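Local structure of glucosamine-6-phosphate deaminase (Bacillus subtilis, 2BKV) at residues 33-38 with 64-69; 39-44 with 81-86; 133-138 with 200-205; 137-142 with 218-223. The protein belongs to the glucosamine-6-phosphate isomerase/6-phosphogluconolactonase family, with a Rossmann-like alpha/beta fold, and here carries bound 2-phosphoglycolic acid. One frame throughout, in Å; residues are numbered along the deposited sequence.

Interaction 1. Residues 33-38 with 64-69. With PGA (2-phosphoglycolic acid), chain C.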
loop_
_atom_site.group_PDB
_atom_site.type_symbol
_atom_site.label_atom_id
_atom_site.label_comp_id
_atom_site.label_asym_id
_atom_site.label_seq_id
_atom_site.Cartn_x
_atom_site.Cartn_y
_atom_site.Cartn_z
ATOM N N GLY A 33 6.139 -5.414 -0.943
ATOM C CA GLY A 33 5.657 -4.206 -0.314
ATOM C C GLY A 33 4.138 -4.235 -0.369
ATOM O O GLY A 33 3.551 -4.417 -1.446
ATOM N N LEU A 34 3.494 -4.091 0.788
ATOM C CA LEU A 34 2.074 -4.271 0.900
ATOM C C LEU A 34 1.379 -3.026 1.417
ATOM O O LEU A 34 2.012 -2.116 2.006
ATOM C CB LEU A 34 1.800 -5.428 1.842
ATOM C CG LEU A 34 2.375 -6.771 1.356
ATOM C CD1 LEU A 34 2.116 -7.890 2.338
ATOM C CD2 LEU A 34 1.881 -7.150 -0.038
ATOM N N ALA A 35 0.058 -3.024 1.276
ATOM C CA ALA A 35 -0.799 -1.861 1.606
ATOM C C ALA A 35 -2.089 -2.318 2.276
ATOM O O ALA A 35 -2.434 -3.509 2.240
ATOM C CB ALA A 35 -1.087 -1.129 0.378
ATOM N N THR A 36 -2.760 -1.370 2.924
ATOM C CA THR A 36 -4.010 -1.690 3.621
ATOM C C THR A 36 -5.138 -0.872 3.015
ATOM O O THR A 36 -4.997 -0.427 1.874
ATOM C CB THR A 36 -3.887 -1.467 5.143
ATOM O OG1 THR A 36 -3.839 -0.081 5.384
ATOM C CG2 THR A 36 -2.646 -2.128 5.733
ATOM N N GLY A 37 -6.257 -0.789 3.728
ATOM C CA GLY A 37 -7.433 -0.099 3.265
ATOM C C GLY A 37 -8.410 -1.037 2.547
ATOM O O GLY A 37 -8.200 -2.251 2.477
ATOM N N GLY A 38 -9.482 -0.461 2.010
ATOM C CA GLY A 38 -10.505 -1.215 1.328
ATOM C C GLY A 38 -10.022 -1.815 0.020
ATOM O O GLY A 38 -10.417 -2.929 -0.359
ATOM N N VAL A 64 7.110 -5.889 3.636
ATOM C CA VAL A 64 7.208 -4.583 4.199
ATOM C C VAL A 64 5.907 -3.825 3.953
ATOM O O VAL A 64 5.427 -3.791 2.844
ATOM C CB VAL A 64 8.482 -3.926 3.600
ATOM C CG1 VAL A 64 8.413 -2.508 3.555
ATOM C CG2 VAL A 64 9.690 -4.339 4.382
ATOM N N ASN A 65 5.354 -3.230 4.989
ATOM C CA ASN A 65 4.183 -2.388 4.821
ATOM C C ASN A 65 4.482 -0.899 4.648
ATOM O O ASN A 65 5.499 -0.407 5.110
ATOM C CB ASN A 65 3.158 -2.587 5.946
ATOM C CG ASN A 65 2.080 -3.546 5.583
ATOM O OD1 ASN A 65 0.914 -3.150 5.296
ATOM N ND2 ASN A 65 2.445 -4.796 5.534
ATOM N N LEU A 66 3.587 -0.222 3.950
ATOM C CA LEU A 66 3.684 1.236 3.673
ATOM C C LEU A 66 3.684 2.095 4.907
ATOM O O LEU A 66 4.447 3.043 4.995
ATOM C CB LEU A 66 2.555 1.704 2.776
ATOM C CG LEU A 66 2.630 1.327 1.324
ATOM C CD1 LEU A 66 1.308 1.625 0.626
ATOM C CD2 LEU A 66 3.749 2.052 0.632
ATOM N N ASP A 67 2.818 1.763 5.867
ATOM C CA ASP A 67 2.501 2.721 6.895
ATOM C C ASP A 67 1.836 2.127 8.116
ATOM O O ASP A 67 1.415 0.962 8.128
ATOM C CB ASP A 67 1.697 3.882 6.299
ATOM C CG ASP A 67 0.536 3.440 5.400
ATOM O OD1 ASP A 67 -0.076 4.333 4.760
ATOM O OD2 ASP A 67 0.208 2.228 5.324
ATOM N N GLU A 68 1.738 2.960 9.139
ATOM C CA GLU A 68 1.056 2.603 10.371
ATOM C C GLU A 68 0.619 3.903 11.045
ATOM O O GLU A 68 1.268 4.944 10.919
ATOM C CB GLU A 68 1.965 1.787 11.294
ATOM C CG GLU A 68 1.353 1.408 12.669
ATOM C CD GLU A 68 0.099 0.531 12.580
ATOM O OE1 GLU A 68 -0.977 1.043 12.178
ATOM O OE2 GLU A 68 0.178 -0.676 12.922
ATOM N N TYR A 69 -0.477 3.853 11.787
ATOM C CA TYR A 69 -0.916 5.046 12.560
ATOM C C TYR A 69 -0.035 5.263 13.777
ATOM O O TYR A 69 0.411 4.308 14.406
ATOM C CB TYR A 69 -2.345 4.835 13.030
ATOM C CG TYR A 69 -3.405 4.947 11.975
ATOM C CD1 TYR A 69 -4.170 3.847 11.600
ATOM C CD2 TYR A 69 -3.680 6.163 11.373
ATOM C CE1 TYR A 69 -5.183 3.964 10.664
ATOM C CE2 TYR A 69 -4.656 6.280 10.428
ATOM C CZ TYR A 69 -5.405 5.177 10.077
ATOM O OH TYR A 69 -6.395 5.276 9.153
HETATM P P PGA C . -8.628 2.791 0.426
HETATM O O1P PGA C . -7.365 3.709 0.865
HETATM O O2P PGA C . -9.323 2.532 1.801
HETATM O O3P PGA C . -9.461 3.682 -0.484
HETATM O O4P PGA C . -7.999 1.586 -0.265
HETATM C C2 PGA C . -6.598 4.340 -0.155
HETATM C C1 PGA C . -5.381 4.967 0.467
HETATM O O1 PGA C . -5.772 5.869 1.488
HETATM O O HOH W 1 -1.307 1.275 3.318
#
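Val64 and Leu34 meet on neighbouring parallel strands. These are the two strands of the beta-alpha-beta unit formed by strand 31-34, helix 41-53 and strand 62-69, in the middle of a Rossmann-like fold. Val64 O accepts from Leu34 N at 2.8 Å with an N-H...O angle of 160°. The same oxygen takes a CA-H...O contact from Gly33 CA at 3.2 Å.

Asn65 pairs with Leu34, and both side chains lie on the same face of the sheet. The amide of Asn65 reaches across to segment 33-38. Its nitrogen ND2 is 3.8 Å from Leu34 CB, and its oxygen OD1 is 3.7 Å from Thr36 CG2. The Asn65 and Thr36 side chains cross at about a right angle. Met84 of helix 80-89 covers this face.

Leu66 N donates to Leu34 O at 3.1 Å, almost in line with the carbonyl (C=O...N angle 169°). This is the last direct backbone bond of the pair. Leu66 turns its CB toward segment 33-38, and its CD1 packs on Ala35 CB at 3.7 Å. Leu131 of strand 128-131 also touches Leu66.

Beyond Leu66 the chains part. A water joins Asp67 OD2 to Thr36 N, although Asp67 has two modelled conformers, so the link is uncertain. Glu68 OE1 accepts from Tyr69 N with its anti lone pair, and also from Tyr80 N. Segment 33-38 meanwhile turns to the ligand through its glycines, and Gly38 N donates to PGA O2P at 3.0 Å.

Interaction 2. Residues 39-44 with 81-86. With PGA (2-phosphoglycolic acid), chain C.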
loop_
_atom_site.group_PDB
_atom_site.type_symbol
_atom_site.label_atom_id
_atom_site.label_comp_id
_atom_site.label_asym_id
_atom_site.label_seq_id
_atom_site.Cartn_x
_atom_site.Cartn_y
_atom_site.Cartn_z
ATOM N N THR A 39 -9.196 -1.060 -0.700
ATOM C CA THR A 39 -8.900 -1.442 -2.068
ATOM C C THR A 39 -8.251 -2.822 -2.194
ATOM O O THR A 39 -8.726 -3.625 -2.996
ATOM C CB THR A 39 -8.087 -0.402 -2.778
ATOM O OG1 THR A 39 -8.716 0.876 -2.655
ATOM C CG2 THR A 39 -7.999 -0.735 -4.214
ATOM N N PRO A 40 -7.195 -3.130 -1.397
ATOM C CA PRO A 40 -6.591 -4.461 -1.569
ATOM C C PRO A 40 -7.282 -5.614 -0.885
ATOM O O PRO A 40 -6.745 -6.721 -0.874
ATOM C CB PRO A 40 -5.198 -4.267 -0.994
ATOM C CG PRO A 40 -5.377 -3.251 0.052
ATOM C CD PRO A 40 -6.428 -2.308 -0.438
ATOM N N GLU A 41 -8.456 -5.406 -0.299
ATOM C CA GLU A 41 -9.049 -6.498 0.477
ATOM C C GLU A 41 -9.300 -7.735 -0.390
ATOM O O GLU A 41 -9.004 -8.870 0.020
ATOM C CB GLU A 41 -10.358 -6.065 1.158
ATOM C CG GLU A 41 -10.096 -5.162 2.343
ATOM C CD GLU A 41 -11.197 -5.043 3.337
ATOM O OE1 GLU A 41 -12.393 -5.033 2.972
ATOM O OE2 GLU A 41 -10.848 -4.859 4.521
ATOM N N GLY A 42 -9.832 -7.530 -1.583
ATOM C CA GLY A 42 -10.078 -8.632 -2.486
ATOM C C GLY A 42 -8.811 -9.336 -2.916
ATOM O O GLY A 42 -8.820 -10.541 -3.138
ATOM N N THR A 43 -7.726 -8.580 -3.102
ATOM C CA THR A 43 -6.457 -9.147 -3.486
ATOM C C THR A 43 -5.948 -10.095 -2.420
ATOM O O THR A 43 -5.496 -11.214 -2.737
ATOM C CB THR A 43 -5.462 -8.049 -3.779
ATOM O OG1 THR A 43 -5.888 -7.267 -4.915
ATOM C CG2 THR A 43 -4.106 -8.572 -4.120
ATOM N N TYR A 44 -6.068 -9.701 -1.144
ATOM C CA TYR A 44 -5.657 -10.605 -0.079
ATOM C C TYR A 44 -6.506 -11.884 -0.058
ATOM O O TYR A 44 -5.965 -12.989 0.067
ATOM C CB TYR A 44 -5.627 -9.922 1.277
ATOM C CG TYR A 44 -4.541 -8.870 1.379
ATOM C CD1 TYR A 44 -3.218 -9.193 1.178
ATOM C CD2 TYR A 44 -4.845 -7.551 1.631
ATOM C CE1 TYR A 44 -2.239 -8.235 1.213
ATOM C CE2 TYR A 44 -3.857 -6.577 1.719
ATOM C CZ TYR A 44 -2.573 -6.909 1.501
ATOM O OH TYR A 44 -1.614 -5.907 1.586
ATOM N N HIS A 81 -0.971 -3.216 11.725
ATOM C CA HIS A 81 -0.465 -4.532 12.179
ATOM C C HIS A 81 -1.677 -5.491 12.255
ATOM O O HIS A 81 -1.647 -6.596 11.761
ATOM C CB HIS A 81 0.165 -4.495 13.596
ATOM C CG HIS A 81 1.589 -4.054 13.666
ATOM N ND1 HIS A 81 1.963 -2.730 13.642
ATOM C CD2 HIS A 81 2.727 -4.769 13.819
ATOM C CE1 HIS A 81 3.279 -2.649 13.763
ATOM N NE2 HIS A 81 3.768 -3.871 13.857
ATOM N N PHE A 82 -2.727 -5.066 12.946
ATOM C CA PHE A 82 -3.911 -5.891 13.130
ATOM C C PHE A 82 -4.536 -6.234 11.783
ATOM O O PHE A 82 -4.905 -7.381 11.538
ATOM C CB PHE A 82 -4.903 -5.160 14.027
ATOM C CG PHE A 82 -6.159 -5.961 14.343
ATOM C CD1 PHE A 82 -6.258 -6.724 15.497
ATOM C CD2 PHE A 82 -7.226 -5.968 13.461
ATOM C CE1 PHE A 82 -7.430 -7.460 15.775
ATOM C CE2 PHE A 82 -8.383 -6.683 13.721
ATOM C CZ PHE A 82 -8.476 -7.436 14.878
ATOM N N TYR A 83 -4.688 -5.229 10.929
ATOM C CA TYR A 83 -5.236 -5.458 9.572
ATOM C C TYR A 83 -4.449 -6.554 8.887
ATOM O O TYR A 83 -5.008 -7.458 8.323
ATOM C CB TYR A 83 -5.199 -4.175 8.755
ATOM C CG TYR A 83 -5.651 -4.240 7.320
ATOM C CD1 TYR A 83 -6.862 -3.673 6.895
ATOM C CD2 TYR A 83 -4.824 -4.784 6.360
ATOM C CE1 TYR A 83 -7.206 -3.651 5.574
ATOM C CE2 TYR A 83 -5.161 -4.787 5.032
ATOM C CZ TYR A 83 -6.364 -4.263 4.629
ATOM O OH TYR A 83 -6.646 -4.251 3.275
ATOM N N MET A 84 -3.129 -6.420 8.832
ATOM C CA MET A 84 -2.311 -7.344 8.045
ATOM C C MET A 84 -2.386 -8.744 8.582
ATOM O O MET A 84 -2.391 -9.724 7.806
ATOM C CB MET A 84 -0.889 -6.865 7.930
ATOM C CG MET A 84 -0.752 -5.609 7.069
ATOM S SD MET A 84 -1.359 -5.754 5.375
ATOM C CE MET A 84 -0.357 -7.084 4.760
ATOM N N ASN A 85 -2.386 -8.867 9.909
ATOM C CA ASN A 85 -2.499 -10.165 10.479
ATOM C C ASN A 85 -3.833 -10.805 10.191
ATOM O O ASN A 85 -3.887 -11.971 9.897
ATOM C CB ASN A 85 -2.173 -10.170 11.962
ATOM C CG ASN A 85 -1.184 -11.246 12.283
ATOM O OD1 ASN A 85 -0.011 -10.983 12.390
ATOM N ND2 ASN A 85 -1.640 -12.479 12.274
ATOM N N ASP A 86 -4.900 -10.031 10.265
ATOM C CA ASP A 86 -6.254 -10.543 10.121
ATOM C C ASP A 86 -6.534 -10.914 8.700
ATOM O O ASP A 86 -7.081 -11.982 8.417
ATOM C CB ASP A 86 -7.219 -9.441 10.519
ATOM C CG ASP A 86 -8.643 -9.889 10.456
ATOM O OD1 ASP A 86 -9.015 -10.838 11.197
ATOM O OD2 ASP A 86 -9.404 -9.280 9.675
HETATM P P PGA C . -8.628 2.791 0.426
HETATM O O1P PGA C . -7.365 3.709 0.865
HETATM O O2P PGA C . -9.323 2.532 1.801
HETATM O O3P PGA C . -9.461 3.682 -0.484
HETATM O O4P PGA C . -7.999 1.586 -0.265
HETATM C C2 PGA C . -6.598 4.340 -0.155
HETATM C C1 PGA C . -5.381 4.967 0.467
HETATM O O1 PGA C . -5.772 5.869 1.488
#
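Tyr83 points its hydroxyl end into a group made by Pro40, Glu41 and Tyr44. The packing is mostly van der Waals. Tyr83 OH is 3.6 Å from Pro40 CG and 3.7 Å from Glu41 CG. CG of Tyr83 is anti to the backbone N (chi1 177°), and the ring reaches out from helix 80-89 toward helix 41-53. The two tyrosines meet at their edges. Tyr44 CE2 lies in the plane of the Tyr83 ring, 4.0 Å from Tyr83 CE2, and the side chains cross at about a right angle.

Sulfur adds a second kind of contact. Met84 SD is 5.0 Å from the centroid of the Tyr44 ring, in an oblique Met-aromatic contact. The Met84 chain bends at chi2 and chi3, and its CE comes within 3.6 Å of Tyr44 OH.

Polar ends are satisfied outside the pair. Tyr83 OH is hydrogen-bonded to Gly37 O, and Tyr44 OH to Ala35 O. Both hydroxyls thus hold the loop that follows strand 31-34. Glu41 OE2 forms a salt bridge with Arg87.

Ligand bonds come from Thr39. Its N and OG1 both donate to PGA O4P, at 2.9 Å and 2.6 Å from that oxygen. Thr39 lies just before helix 41-53, and its bonds hold the phosphate by the start of that helix. That placement is characteristic of phosphate sites in Rossmann-like folds, beside the first turn of a helix that follows a parallel strand.

Interaction 3. Residues 133-138 with 200-205; sequences IGRNGH and KSKAEA. With PGA (2-phosphoglycolic acid), chain C.
Lys202 NZ joins Ile133 to the ligand. It donates to Ile133 O at 2.8 Å, nearly in line with the carbonyl (C=O...N angle 175°), and to PGA O3P at 2.8 Å. The lysine chain bends at chi2 and chi4, which brings the amine back to both oxygens.

Around this pair, Ala205 CB packs against Gly134 O at 3.7 Å and close to Arg135 O, and Ile133 CD1 also touches it. Arg135 CG lies 3.5 Å from Ser201 O, less certainly, because that side chain has two modelled conformers. One water receives from Ala205 N and donates to Arg135 O and Ser201 O, so it joins the turn to the start of helix 203-211.

His138 makes the other ligand bond of these segments. Its NE2 donates to PGA O1 at 2.8 Å, almost straight at 172°. The oxygen lies at the ring edge, in its plane. Gly134 CA lies over the centre of one face of the His138 ring, 3.5 Å above its plane.

Further out, the type I turn Gly134-Gly137 shapes the loop. Asn136 OD1 accepts from His138 N at 3.0 Å, forming an Asx turn. Asn136 ND2 is held by Glu143. The contact forms part of the ligand pocket, where the loop after strand 128-131 meets the 3-10 turn and helix start after strand 193-197, at parallel strand ends as in Rossmann-like folds.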
loop_
_atom_site.group_PDB
_atom_site.type_symbol
_atom_site.label_atom_id
_atom_site.label_comp_id
_atom_site.label_asym_id
_atom_site.label_seq_id
_atom_site.Cartn_x
_atom_site.Cartn_y
_atom_site.Cartn_z
ATOM N N ILE A 133 -4.511 4.717 -3.936
ATOM C CA ILE A 133 -4.431 6.127 -4.213
ATOM C C ILE A 133 -5.524 6.813 -3.400
ATOM O O ILE A 133 -6.623 6.299 -3.235
ATOM C CB ILE A 133 -4.549 6.428 -5.717
ATOM C CG1 ILE A 133 -4.138 7.851 -6.071
ATOM C CG2 ILE A 133 -5.952 6.137 -6.198
ATOM C CD1 ILE A 133 -3.947 8.084 -7.563
ATOM N N GLY A 134 -5.175 7.918 -2.791
ATOM C CA GLY A 134 -6.183 8.743 -2.143
ATOM C C GLY A 134 -7.046 9.498 -3.125
ATOM O O GLY A 134 -6.682 9.699 -4.292
ATOM N N ARG A 135 -8.193 9.975 -2.639
ATOM C CA ARG A 135 -9.002 10.902 -3.424
ATOM C C ARG A 135 -8.201 12.114 -3.892
ATOM O O ARG A 135 -8.445 12.619 -4.976
ATOM C CB ARG A 135 -10.186 11.407 -2.609
ATOM C CG ARG A 135 -11.385 10.497 -2.519
ATOM C CD ARG A 135 -12.617 11.282 -2.022
ATOM N NE ARG A 135 -12.645 12.668 -2.506
ATOM C CZ ARG A 135 -13.465 13.619 -2.053
ATOM N NH1 ARG A 135 -14.347 13.349 -1.096
ATOM N NH2 ARG A 135 -13.400 14.849 -2.555
ATOM N N ASN A 136 -7.246 12.563 -3.072
ATOM C CA ASN A 136 -6.385 13.699 -3.363
ATOM C C ASN A 136 -5.051 13.329 -4.031
ATOM O O ASN A 136 -4.161 14.163 -4.140
ATOM C CB ASN A 136 -6.110 14.475 -2.061
ATOM C CG ASN A 136 -5.317 13.687 -1.054
ATOM O OD1 ASN A 136 -4.978 12.527 -1.278
ATOM N ND2 ASN A 136 -4.982 14.334 0.076
ATOM N N GLY A 137 -4.909 12.074 -4.446
ATOM C CA GLY A 137 -3.658 11.627 -5.084
ATOM C C GLY A 137 -2.600 11.122 -4.136
ATOM O O GLY A 137 -1.511 10.776 -4.597
ATOM N N HIS A 138 -2.878 11.045 -2.827
ATOM C CA HIS A 138 -1.843 10.558 -1.921
ATOM C C HIS A 138 -1.509 9.117 -2.208
ATOM O O HIS A 138 -2.321 8.376 -2.739
ATOM C CB HIS A 138 -2.164 10.763 -0.446
ATOM C CG HIS A 138 -3.244 9.908 0.131
ATOM N ND1 HIS A 138 -4.320 10.464 0.781
ATOM C CD2 HIS A 138 -3.369 8.567 0.282
ATOM C CE1 HIS A 138 -5.094 9.508 1.252
ATOM N NE2 HIS A 138 -4.539 8.346 0.968
ATOM N N LYS A 200 -16.069 4.887 -7.604
ATOM C CA LYS A 200 -16.318 6.193 -8.197
ATOM C C LYS A 200 -15.633 7.320 -7.427
ATOM O O LYS A 200 -15.272 8.332 -8.026
ATOM C CB LYS A 200 -17.836 6.426 -8.401
ATOM C CG LYS A 200 -18.504 7.317 -7.389
ATOM C CD LYS A 200 -19.971 7.681 -7.781
ATOM C CE LYS A 200 -20.347 9.097 -7.282
ATOM N NZ LYS A 200 -21.752 9.512 -7.594
ATOM N N SER A 201 -15.430 7.134 -6.120
ATOM C CA SER A 201 -14.701 8.127 -5.313
ATOM C C SER A 201 -13.304 8.461 -5.851
ATOM O O SER A 201 -12.777 9.519 -5.589
ATOM C CB SER A 201 -14.605 7.689 -3.847
ATOM O OG SER A 201 -13.637 6.661 -3.612
ATOM N N LYS A 202 -12.685 7.539 -6.580
ATOM C CA LYS A 202 -11.334 7.741 -7.093
ATOM C C LYS A 202 -11.331 8.191 -8.552
ATOM O O LYS A 202 -10.282 8.310 -9.174
ATOM C CB LYS A 202 -10.541 6.435 -6.953
ATOM C CG LYS A 202 -10.530 5.848 -5.534
ATOM C CD LYS A 202 -9.877 6.779 -4.528
ATOM C CE LYS A 202 -9.885 6.179 -3.133
ATOM N NZ LYS A 202 -9.078 4.923 -3.020
ATOM N N ALA A 203 -12.517 8.474 -9.104
ATOM C CA ALA A 203 -12.611 8.751 -10.512
ATOM C C ALA A 203 -11.890 10.075 -10.854
ATOM O O ALA A 203 -11.229 10.183 -11.861
ATOM C CB ALA A 203 -14.071 8.798 -10.931
ATOM N N GLU A 204 -11.996 11.056 -9.977
ATOM C CA GLU A 204 -11.265 12.323 -10.176
ATOM C C GLU A 204 -9.716 12.092 -10.139
ATOM O O GLU A 204 -8.957 12.601 -10.969
ATOM C CB GLU A 204 -11.760 13.380 -9.168
ATOM C CG GLU A 204 -13.292 13.629 -9.180
ATOM C CD GLU A 204 -13.729 14.912 -8.453
ATOM O OE1 GLU A 204 -12.861 15.665 -7.954
ATOM O OE2 GLU A 204 -14.956 15.163 -8.388
ATOM N N ALA A 205 -9.241 11.260 -9.223
ATOM C CA ALA A 205 -7.799 10.990 -9.154
ATOM C C ALA A 205 -7.252 10.242 -10.386
ATOM O O ALA A 205 -6.145 10.492 -10.885
ATOM C CB ALA A 205 -7.489 10.242 -7.888
HETATM P P PGA C . -8.628 2.791 0.426
HETATM O O1P PGA C . -7.365 3.709 0.865
HETATM O O2P PGA C . -9.323 2.532 1.801
HETATM O O3P PGA C . -9.461 3.682 -0.484
HETATM O O4P PGA C . -7.999 1.586 -0.265
HETATM C C2 PGA C . -6.598 4.340 -0.155
HETATM C C1 PGA C . -5.381 4.967 0.467
HETATM O O1 PGA C . -5.772 5.869 1.488
HETATM O O HOH W 2 -6.821 2.935 -4.260
HETATM O O HOH W 3 -10.290 10.939 -6.849
#

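Interaction 4. Residues 137-142 with 218-223; sequences GHIGFN and FPASAL. With PGA (2-phosphoglycolic acid), chain C.
Phe218 lays one face of its ring against Gly137. The Gly137 CA stands 3.9 Å from the ring centroid, 28° off the normal, in a CH-pi contact. With chi1 at -166°, the Phe218 ring swings away from its own backbone N and back onto the glycine. Ala205 and Leu209 of helix 203-211 also touch the Phe218 side chain. The Pro219 ring touches two carbonyl oxygens: CB is 3.4 Å from Gly137 O and CG 3.2 Å from Asn142 O. Ile139 O lies near the amide plane of Asn142.

One hydrogen bond crosses the contact. Ala220 N donates to Gly137 O at 2.9 Å, in the carbonyl plane but bent (N-H...O angle 132°). Ile139 CD1 approaches Ala220 CB, though Ile139 has two modelled conformers and the fit is uncertain.

Each segment also braces itself. Ile139 O accepts from Asn142 N and Asn142 ND2, both at 2.9 Å, which come from opposite faces of its plane. Asn142 ND2 is bonded to Met182 O as well. In the other segment, Phe218 O accepts from Ser221 N and, at 2.8 Å, from Ser221 OG.

The chemistry is thus apolar packing around a few well-paired backbone carbonyls. Gly137, with positive phi, offers the ring a bare CA. Its buried oxygen is satisfied by Ala220 N, which ties down the backbone just before the ligand-binding His138.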
loop_
_atom_site.group_PDB
_atom_site.type_symbol
_atom_site.label_atom_id
_atom_site.label_comp_id
_atom_site.label_asym_id
_atom_site.label_seq_id
_atom_site.Cartn_x
_atom_site.Cartn_y
_atom_site.Cartn_z
ATOM N N GLY A 137 -4.909 12.074 -4.446
ATOM C CA GLY A 137 -3.658 11.627 -5.084
ATOM C C GLY A 137 -2.600 11.122 -4.136
ATOM O O GLY A 137 -1.511 10.776 -4.597
ATOM N N HIS A 138 -2.878 11.045 -2.827
ATOM C CA HIS A 138 -1.843 10.558 -1.921
ATOM C C HIS A 138 -1.509 9.117 -2.208
ATOM O O HIS A 138 -2.321 8.376 -2.739
ATOM C CB HIS A 138 -2.164 10.763 -0.446
ATOM C CG HIS A 138 -3.244 9.908 0.131
ATOM N ND1 HIS A 138 -4.320 10.464 0.781
ATOM C CD2 HIS A 138 -3.369 8.567 0.282
ATOM C CE1 HIS A 138 -5.094 9.508 1.252
ATOM N NE2 HIS A 138 -4.539 8.346 0.968
ATOM N N ILE A 139 -0.290 8.751 -1.873
ATOM C CA ILE A 139 0.218 7.396 -1.945
ATOM C C ILE A 139 0.940 7.132 -0.614
ATOM O O ILE A 139 1.638 7.982 -0.093
ATOM C CB ILE A 139 1.105 7.280 -3.261
ATOM C CG1 ILE A 139 0.608 6.187 -4.207
ATOM C CG2 ILE A 139 2.614 7.402 -2.963
ATOM C CD1 ILE A 139 -0.523 6.654 -5.060
ATOM N N GLY A 140 0.771 5.946 -0.043
ATOM C CA GLY A 140 1.033 5.810 1.420
ATOM C C GLY A 140 0.223 6.870 2.174
ATOM O O GLY A 140 -0.944 7.043 1.870
ATOM N N PHE A 141 0.824 7.570 3.134
ATOM C CA PHE A 141 0.207 8.809 3.681
ATOM C C PHE A 141 1.033 10.035 3.282
ATOM O O PHE A 141 1.148 11.034 4.013
ATOM C CB PHE A 141 0.047 8.746 5.185
ATOM C CG PHE A 141 -1.028 7.802 5.662
ATOM C CD1 PHE A 141 -0.745 6.886 6.659
ATOM C CD2 PHE A 141 -2.309 7.841 5.135
ATOM C CE1 PHE A 141 -1.734 6.058 7.166
ATOM C CE2 PHE A 141 -3.299 6.978 5.635
ATOM C CZ PHE A 141 -3.001 6.108 6.631
ATOM N N ASN A 142 1.615 9.942 2.102
ATOM C CA ASN A 142 2.305 11.036 1.491
ATOM C C ASN A 142 1.277 11.973 0.857
ATOM O O ASN A 142 0.771 11.700 -0.244
ATOM C CB ASN A 142 3.301 10.530 0.454
ATOM C CG ASN A 142 4.404 9.734 1.064
ATOM O OD1 ASN A 142 5.309 10.310 1.712
ATOM N ND2 ASN A 142 4.388 8.413 0.843
ATOM N N PHE A 218 -0.005 16.590 -6.418
ATOM C CA PHE A 218 -0.632 15.280 -6.669
ATOM C C PHE A 218 0.428 14.146 -6.531
ATOM O O PHE A 218 1.077 13.787 -7.518
ATOM C CB PHE A 218 -1.247 15.267 -8.070
ATOM C CG PHE A 218 -2.177 14.131 -8.328
ATOM C CD1 PHE A 218 -3.455 14.156 -7.831
ATOM C CD2 PHE A 218 -1.794 13.055 -9.097
ATOM C CE1 PHE A 218 -4.342 13.124 -8.087
ATOM C CE2 PHE A 218 -2.685 12.033 -9.357
ATOM C CZ PHE A 218 -3.961 12.084 -8.841
ATOM N N PRO A 219 0.625 13.605 -5.317
ATOM C CA PRO A 219 1.734 12.681 -5.023
ATOM C C PRO A 219 1.879 11.513 -5.981
ATOM O O PRO A 219 3.005 11.139 -6.345
ATOM C CB PRO A 219 1.418 12.214 -3.588
ATOM C CG PRO A 219 0.742 13.412 -2.985
ATOM C CD PRO A 219 -0.126 13.960 -4.104
ATOM N N ALA A 220 0.752 10.950 -6.408
ATOM C CA ALA A 220 0.754 9.784 -7.285
ATOM C C ALA A 220 1.443 10.097 -8.615
ATOM O O ALA A 220 1.882 9.188 -9.308
ATOM C CB ALA A 220 -0.642 9.306 -7.530
ATOM N N SER A 221 1.557 11.374 -8.992
ATOM C CA SER A 221 2.244 11.742 -10.247
ATOM C C SER A 221 3.717 11.389 -10.212
ATOM O O SER A 221 4.341 11.281 -11.265
ATOM C CB SER A 221 2.034 13.204 -10.601
ATOM O OG SER A 221 2.677 14.101 -9.741
ATOM N N ALA A 222 4.271 11.151 -9.022
ATOM C CA ALA A 222 5.639 10.655 -8.934
ATOM C C ALA A 222 5.809 9.313 -9.678
ATOM O O ALA A 222 6.902 8.988 -10.130
ATOM C CB ALA A 222 6.038 10.488 -7.488
ATOM N N LEU A 223 4.728 8.559 -9.858
ATOM C CA LEU A 223 4.808 7.239 -10.477
ATOM C C LEU A 223 5.156 7.326 -11.958
ATOM O O LEU A 223 5.570 6.379 -12.556
ATOM C CB LEU A 223 3.498 6.484 -10.317
ATOM C CG LEU A 223 3.183 6.160 -8.867
ATOM C CD1 LEU A 223 1.811 5.559 -8.812
ATOM C CD2 LEU A 223 4.240 5.198 -8.249
HETATM P P PGA C . -8.628 2.791 0.426
HETATM O O1P PGA C . -7.365 3.709 0.865
HETATM O O2P PGA C . -9.323 2.532 1.801
HETATM O O3P PGA C . -9.461 3.682 -0.484
HETATM O O4P PGA C . -7.999 1.586 -0.265
HETATM C C2 PGA C . -6.598 4.340 -0.155
HETATM C C1 PGA C . -5.381 4.967 0.467
HETATM O O1 PGA C . -5.772 5.869 1.488
#

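Interaction 1 closes the first loop, bringing strand 62-69 back beside strand 31-34. Interaction 2 opens directly after residue 38 and closes at helix 80-89, so the two cross along the chain. They also touch, where the tyrosines of helices 41-53 and 80-89 meet the loop after strand 31-34. Interactions 3 and 4 follow both. Their loops overlap, starting together after strand 128-131 and sharing Gly137 and His138. Interaction 3 closes at the start of helix 203-211, and interaction 4 at segment 218-223 beyond it. Phe218 packs on Ala205 between these two. Tyr69 of interaction 1 touches Phe141 of interaction 4, and Thr39 of interaction 2 comes near Lys202 of interaction 3. All four touch the same PGA.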